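Local structure of alpha-1,2-mannosyltransferase (Ktr4), putative (Neosartorya fumigata, 7BOP) at residues N252-M255 with G256-T259; R376-Y379 with F380-G384. The protein is a putative glycosyltransferase of the fungal Ktr family, with a GT-A-type fold that holds guanosine-5'-diphosphate and a manganese ion in the crystal. All blocks are in the same frame, centred on the assembly; numbering follows the deposited sequence.

Overall arrangement
Both contacts are local, and they follow one another along the chain without nesting or crossing. Contact 1 comes first. It turns the loop after helix 234-244 into the single-turn helix 255-258. Contact 2 lies more than a hundred residues later, on helix 376-382 near the C terminus. It spans that helix and its exit through Val383 and Gly384. The two sites meet in space, with centres about 10 Å apart. The rings of Trp257 and Tyr379 pack edge-to-face, and the methyl end of Met254 packs against the Tyr379 hydroxyl. The late helix is thereby joined to helix 255-258. Tyr379 also meets Phe220 on strand 218-224 of the mixed sheet.

Contact 1 (N252-M255 with G256-T259); sequences NNMM and GWLT. With GOL (glycerol), chain K.
A single-turn helix, 255-258, is closed here between Met254 at its N-cap and Leu258, its last residue. The amide of Leu258 donates to Met254 O at 2.9 Å in an almost straight bond (N-H...O 173°). The chain enters through an Asx turn, in which Asn253 OD1 accepts from Met255 N at 3.0 Å. Asn253 CG sits between its backbone N and carbonyl carbon (chi1 69°), and this brings the amide oxygen back over the start of the helix. A glycerol, probably from the crystallisation liquor, sits at the same end. Its O2 donates to Asn253 O at 2.7 Å, while its O1 donates to Asn253 OD1. In this crystal the same glycerol O2 takes the place of a partner for Gly256 N, at a long 3.3 Å.

At the other end Met255 O takes two bonds from Thr259, which is already leaving helical geometry. Thr259 OG1 donates at 2.7 Å to Met255 O from above the carbonyl plane. The backbone N of Thr259 reaches the same oxygen at 2.9 Å from the opposite face. The Met255 chain, bent at chi2 and chi3, puts SD 4.0 Å from Thr259 CG2.

Met254 runs side by side with Trp257. Its SD approaches the six-membered ring obliquely, 3.8 Å from Trp257 CE3, in a Met-aromatic contact. Leu258 and Met255 both lean on Leu326 of helix 316-327, and Trp235 of helix 234-244 touches Met255, Leu258 and Thr259.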
ATOM      1  N   ASN A 252      21.007  -3.285   2.730  1.00 33.84           N
ATOM      2  CA  ASN A 252      20.458  -2.088   2.095  1.00 33.85           C
ATOM      3  C   ASN A 252      19.084  -1.783   2.708  1.00 33.66           C
ATOM      4  O   ASN A 252      18.027  -1.977   2.079  1.00 33.28           O
ATOM      5  CB  ASN A 252      20.381  -2.272   0.575  1.00 34.12           C
ATOM      6  CG  ASN A 252      20.220  -0.967  -0.174  1.00 34.04           C
ATOM      7  OD1 ASN A 252      20.264   0.123   0.399  1.00 34.51           O
ATOM      8  ND2 ASN A 252      20.018  -1.076  -1.474  1.00 36.15           N
ATOM      9  N   ASN A 253      19.128  -1.285   3.941  1.00 29.35           N
ATOM     10  CA  ASN A 253      17.946  -1.071   4.759  1.00 29.38           C
ATOM     11  C   ASN A 253      17.580   0.409   4.818  1.00 28.52           C
ATOM     12  O   ASN A 253      18.369   1.270   4.431  1.00 29.49           O
ATOM     13  CB  ASN A 253      18.143  -1.670   6.166  1.00 29.85           C
ATOM     14  CG  ASN A 253      19.182  -0.927   7.005  1.00 30.44           C
ATOM     15  OD1 ASN A 253      19.048   0.266   7.285  1.00 30.29           O
ATOM     16  ND2 ASN A 253      20.208  -1.643   7.430  1.00 29.65           N
ATOM     17  N   MET A 254      16.382   0.686   5.318  1.00 28.46           N
ATOM     18  CA  MET A 254      15.863   2.044   5.402  1.00 28.79           C
ATOM     19  C   MET A 254      15.839   2.566   6.845  1.00 29.97           C
ATOM     20  O   MET A 254      14.959   3.354   7.206  1.00 29.20           O
ATOM     21  CB  MET A 254      14.443   2.085   4.818  1.00 28.84           C
ATOM     22  CG  MET A 254      14.325   1.572   3.391  1.00 29.42           C
ATOM     23  SD  MET A 254      12.596   1.579   2.866  1.00 30.66           S
ATOM     24  CE  MET A 254      12.716   0.667   1.327  1.00 30.11           C
ATOM     25  N   MET A 255      16.820   2.180   7.659  1.00 30.18           N
ATOM     26  CA  MET A 255      16.840   2.597   9.073  1.00 31.73           C
ATOM     27  C   MET A 255      16.781   4.119   9.236  1.00 31.27           C
ATOM     28  O   MET A 255      16.073   4.606  10.099  1.00 30.91           O
ATOM     29  CB  MET A 255      18.084   2.040   9.793  1.00 33.98           C
ATOM     30  CG  MET A 255      18.033   2.121  11.317  1.00 34.94           C
ATOM     31  SD  MET A 255      16.730   1.108  12.053  1.00 36.26           S
ATOM     32  CE  MET A 255      17.345  -0.545  11.693  1.00 37.57           C
ATOM     33  N   GLY A 256      17.508   4.853   8.390  1.00 31.42           N
ATOM     34  CA  GLY A 256      17.514   6.319   8.411  1.00 30.87           C
ATOM     35  C   GLY A 256      16.139   6.929   8.215  1.00 30.49           C
ATOM     36  O   GLY A 256      15.771   7.867   8.898  1.00 30.43           O
ATOM     37  N   TRP A 257      15.378   6.394   7.270  1.00 30.08           N
ATOM     38  CA  TRP A 257      14.004   6.842   7.047  1.00 28.83           C
ATOM     39  C   TRP A 257      13.081   6.426   8.182  1.00 28.36           C
ATOM     40  O   TRP A 257      12.276   7.240   8.665  1.00 28.15           O
ATOM     41  CB  TRP A 257      13.487   6.291   5.715  1.00 28.93           C
ATOM     42  CG  TRP A 257      12.054   6.583   5.414  1.00 28.71           C
ATOM     43  CD1 TRP A 257      11.461   7.815   5.303  1.00 28.44           C
ATOM     44  CD2 TRP A 257      11.045   5.621   5.124  1.00 29.06           C
ATOM     45  NE1 TRP A 257      10.126   7.673   4.979  1.00 28.52           N
ATOM     46  CE2 TRP A 257       9.845   6.333   4.872  1.00 28.92           C
ATOM     47  CE3 TRP A 257      11.032   4.219   5.051  1.00 29.00           C
ATOM     48  CZ2 TRP A 257       8.654   5.688   4.559  1.00 28.89           C
ATOM     49  CZ3 TRP A 257       9.838   3.581   4.738  1.00 28.69           C
ATOM     50  CH2 TRP A 257       8.668   4.315   4.498  1.00 28.50           C
ATOM     51  N   LEU A 258      13.178   5.163   8.593  1.00 28.63           N
ATOM     52  CA  LEU A 258      12.326   4.630   9.665  1.00 28.95           C
ATOM     53  C   LEU A 258      12.505   5.378  11.003  1.00 28.93           C
ATOM     54  O   LEU A 258      11.561   5.513  11.757  1.00 29.38           O
ATOM     55  CB  LEU A 258      12.586   3.137   9.876  1.00 29.28           C
ATOM     56  CG  LEU A 258      12.230   2.206   8.704  1.00 29.33           C
ATOM     57  CD1 LEU A 258      12.646   0.787   9.037  1.00 31.53           C
ATOM     58  CD2 LEU A 258      10.753   2.280   8.374  1.00 29.34           C
ATOM     59  N   THR A 259      13.714   5.852  11.286  1.00 29.70           N
ATOM     60  CA  THR A 259      14.004   6.491  12.563  1.00 30.57           C
ATOM     61  C   THR A 259      14.203   8.002  12.448  1.00 32.12           C
ATOM     62  O   THR A 259      14.628   8.638  13.410  1.00 31.28           O
ATOM     63  CB  THR A 259      15.246   5.858  13.235  1.00 30.36           C
ATOM     64  OG1 THR A 259      16.386   5.992  12.378  1.00 29.70           O
ATOM     65  CG2 THR A 259      14.994   4.388  13.534  1.00 31.48           C
TER
HETATM   66  C1  GOL K 405      21.515   2.506   5.986  1.00 45.34           C
HETATM   67  O1  GOL K 405      21.323   1.753   7.194  1.00 41.23           O
HETATM   68  C2  GOL K 405      20.555   3.699   5.831  1.00 49.26           C
HETATM   69  O2  GOL K 405      19.183   3.302   6.025  1.00 43.08           O
HETATM   70  C3  GOL K 405      20.894   4.854   6.785  1.00 52.93           C
HETATM   71  O3  GOL K 405      21.157   4.394   8.124  1.00 55.99           O

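Contact 2 (R376-Y379 with F380-G384); sequences RPSY and FKHVG
The short C-terminal helix 376-382 is held by successive backbone bonds, beginning with Phe380 N to Arg376 O at 2.7 Å. Lys381 N to Pro377 O comes next, then His382 N to Ser378 O at 2.9 Å. Arg376 and Phe380 run alongside each other. Arg376 CB lies over one face of the Phe380 ring, 4.0 Å from its centroid, in a CH-pi contact. Phe380 CG stands beside its own backbone N (chi1 -67°), which turns the ring back along the helix under the arginine chain. The guanidinium goes further, to salt bridges with Asp374 and Asp36.

Val383 crosses Tyr379 obliquely in a second CH-pi contact, with CB over the ring face 3.8 Å from the centroid. Val383 CG1 is above the CZ-OH end, 3.5 Å from Tyr379 OH, and CG2 is at the CE1 side. Ser378 OG lies near His382 CD2 and is hydrogen-bonded to Asp260, which also has a weak bond from His382 NE2.

Gly384 has a positive phi (132°), at backbone angles that would strain a CB. Tyr379 O takes the i+4 bond from Val383 N at 2.8 Å and the i+5 bond from Gly384 N at 3.0 Å, as at the C-terminal end of an alpha helix.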
ATOM      1  N   ARG A 376       7.736  12.272   1.735  1.00 27.88           N
ATOM      2  CA  ARG A 376       8.717  12.044   0.667  1.00 28.42           C
ATOM      3  C   ARG A 376      10.057  12.781   0.839  1.00 29.40           C
ATOM      4  O   ARG A 376      11.082  12.211   0.504  1.00 28.82           O
ATOM      5  CB  ARG A 376       8.122  12.356  -0.703  1.00 28.49           C
ATOM      6  CG  ARG A 376       7.093  11.331  -1.177  1.00 28.36           C
ATOM      7  CD  ARG A 376       6.414  11.737  -2.478  1.00 29.30           C
ATOM      8  NE  ARG A 376       5.911  13.098  -2.353  1.00 29.64           N
ATOM      9  CZ  ARG A 376       5.805  13.992  -3.330  1.00 30.59           C
ATOM     10  NH1 ARG A 376       6.105  13.694  -4.601  1.00 30.70           N
ATOM     11  NH2 ARG A 376       5.380  15.214  -3.016  1.00 31.20           N
ATOM     12  N   PRO A 377      10.064  14.033   1.367  1.00 30.79           N
ATOM     13  CA  PRO A 377      11.377  14.672   1.516  1.00 31.36           C
ATOM     14  C   PRO A 377      12.348  13.867   2.391  1.00 31.00           C
ATOM     15  O   PRO A 377      13.551  13.825   2.098  1.00 31.82           O
ATOM     16  CB  PRO A 377      11.037  16.031   2.149  1.00 33.43           C
ATOM     17  CG  PRO A 377       9.653  16.309   1.703  1.00 32.86           C
ATOM     18  CD  PRO A 377       8.979  14.957   1.754  1.00 31.09           C
ATOM     19  N   SER A 378      11.827  13.194   3.415  1.00 28.64           N
ATOM     20  CA  SER A 378      12.642  12.285   4.209  1.00 31.15           C
ATOM     21  C   SER A 378      12.985  11.004   3.436  1.00 30.61           C
ATOM     22  O   SER A 378      14.135  10.564   3.437  1.00 28.82           O
ATOM     23  CB  SER A 378      11.933  11.926   5.507  1.00 31.31           C
ATOM     24  OG  SER A 378      12.662  10.950   6.210  1.00 31.41           O
ATOM     25  N   TYR A 379      11.988  10.402   2.790  1.00 29.21           N
ATOM     26  CA  TYR A 379      12.231   9.164   2.040  1.00 28.60           C
ATOM     27  C   TYR A 379      13.243   9.357   0.896  1.00 29.14           C
ATOM     28  O   TYR A 379      14.139   8.529   0.698  1.00 28.77           O
ATOM     29  CB  TYR A 379      10.926   8.576   1.497  1.00 28.83           C
ATOM     30  CG  TYR A 379      11.145   7.204   0.895  1.00 28.86           C
ATOM     31  CD1 TYR A 379      11.354   6.107   1.712  1.00 28.62           C
ATOM     32  CD2 TYR A 379      11.171   7.006  -0.483  1.00 29.58           C
ATOM     33  CE1 TYR A 379      11.562   4.843   1.193  1.00 29.76           C
ATOM     34  CE2 TYR A 379      11.378   5.734  -1.023  1.00 29.53           C
ATOM     35  CZ  TYR A 379      11.576   4.658  -0.181  1.00 29.60           C
ATOM     36  OH  TYR A 379      11.785   3.396  -0.685  1.00 28.92           O
ATOM     37  N   PHE A 380      13.109  10.465   0.174  1.00 29.59           N
ATOM     38  CA  PHE A 380      13.998  10.770  -0.937  1.00 32.34           C
ATOM     39  C   PHE A 380      15.424  11.079  -0.473  1.00 32.93           C
ATOM     40  O   PHE A 380      16.372  10.729  -1.160  1.00 34.05           O
ATOM     41  CB  PHE A 380      13.446  11.931  -1.780  1.00 32.04           C
ATOM     42  CG  PHE A 380      12.166  11.613  -2.522  1.00 31.69           C
ATOM     43  CD1 PHE A 380      11.705  10.299  -2.702  1.00 31.69           C
ATOM     44  CD2 PHE A 380      11.433  12.648  -3.085  1.00 32.40           C
ATOM     45  CE1 PHE A 380      10.537  10.049  -3.403  1.00 31.62           C
ATOM     46  CE2 PHE A 380      10.272  12.397  -3.791  1.00 32.33           C
ATOM     47  CZ  PHE A 380       9.825  11.094  -3.955  1.00 31.79           C
ATOM     48  N   LYS A 381      15.566  11.704   0.693  1.00 32.81           N
ATOM     49  CA  LYS A 381      16.890  11.945   1.277  1.00 34.91           C
ATOM     50  C   LYS A 381      17.546  10.647   1.750  1.00 34.37           C
ATOM     51  O   LYS A 381      18.709  10.374   1.424  1.00 34.95           O
ATOM     52  CB  LYS A 381      16.793  12.936   2.444  1.00 39.26           C
ATOM     53  CG  LYS A 381      18.096  13.150   3.202  1.00 44.91           C
ATOM     54  CD  LYS A 381      17.942  14.265   4.222  1.00 51.30           C
ATOM     55  CE  LYS A 381      19.166  14.363   5.120  1.00 55.08           C
ATOM     56  NZ  LYS A 381      19.015  15.513   6.053  1.00 58.73           N
ATOM     57  N   HIS A 382      16.807   9.852   2.521  1.00 32.16           N
ATOM     58  CA  HIS A 382      17.383   8.680   3.198  1.00 33.46           C
ATOM     59  C   HIS A 382      17.435   7.416   2.353  1.00 34.01           C
ATOM     60  O   HIS A 382      18.236   6.527   2.635  1.00 34.41           O
ATOM     61  CB  HIS A 382      16.625   8.403   4.490  1.00 33.60           C
ATOM     62  CG  HIS A 382      16.828   9.462   5.514  1.00 35.16           C
ATOM     63  ND1 HIS A 382      18.035   9.638   6.151  1.00 37.41           N
ATOM     64  CD2 HIS A 382      16.012  10.440   5.967  1.00 36.03           C
ATOM     65  CE1 HIS A 382      17.950  10.672   6.969  1.00 39.75           C
ATOM     66  NE2 HIS A 382      16.733  11.179   6.873  1.00 38.42           N
ATOM     67  N   VAL A 383      16.571   7.330   1.345  1.00 32.08           N
ATOM     68  CA  VAL A 383      16.457   6.114   0.526  1.00 32.97           C
ATOM     69  C   VAL A 383      16.631   6.466  -0.952  1.00 33.48           C
ATOM     70  O   VAL A 383      17.476   5.881  -1.604  1.00 35.47           O
ATOM     71  CB  VAL A 383      15.138   5.353   0.781  1.00 32.19           C
ATOM     72  CG1 VAL A 383      15.111   4.028   0.020  1.00 33.10           C
ATOM     73  CG2 VAL A 383      14.953   5.091   2.269  1.00 33.41           C
ATOM     74  N   GLY A 384      15.831   7.388  -1.485  1.00 32.10           N
ATOM     75  CA  GLY A 384      16.015   7.865  -2.857  1.00 32.22           C
ATOM     76  C   GLY A 384      14.737   7.887  -3.660  1.00 31.79           C
ATOM     77  O   GLY A 384      13.674   7.538  -3.152  1.00 32.99           O
TER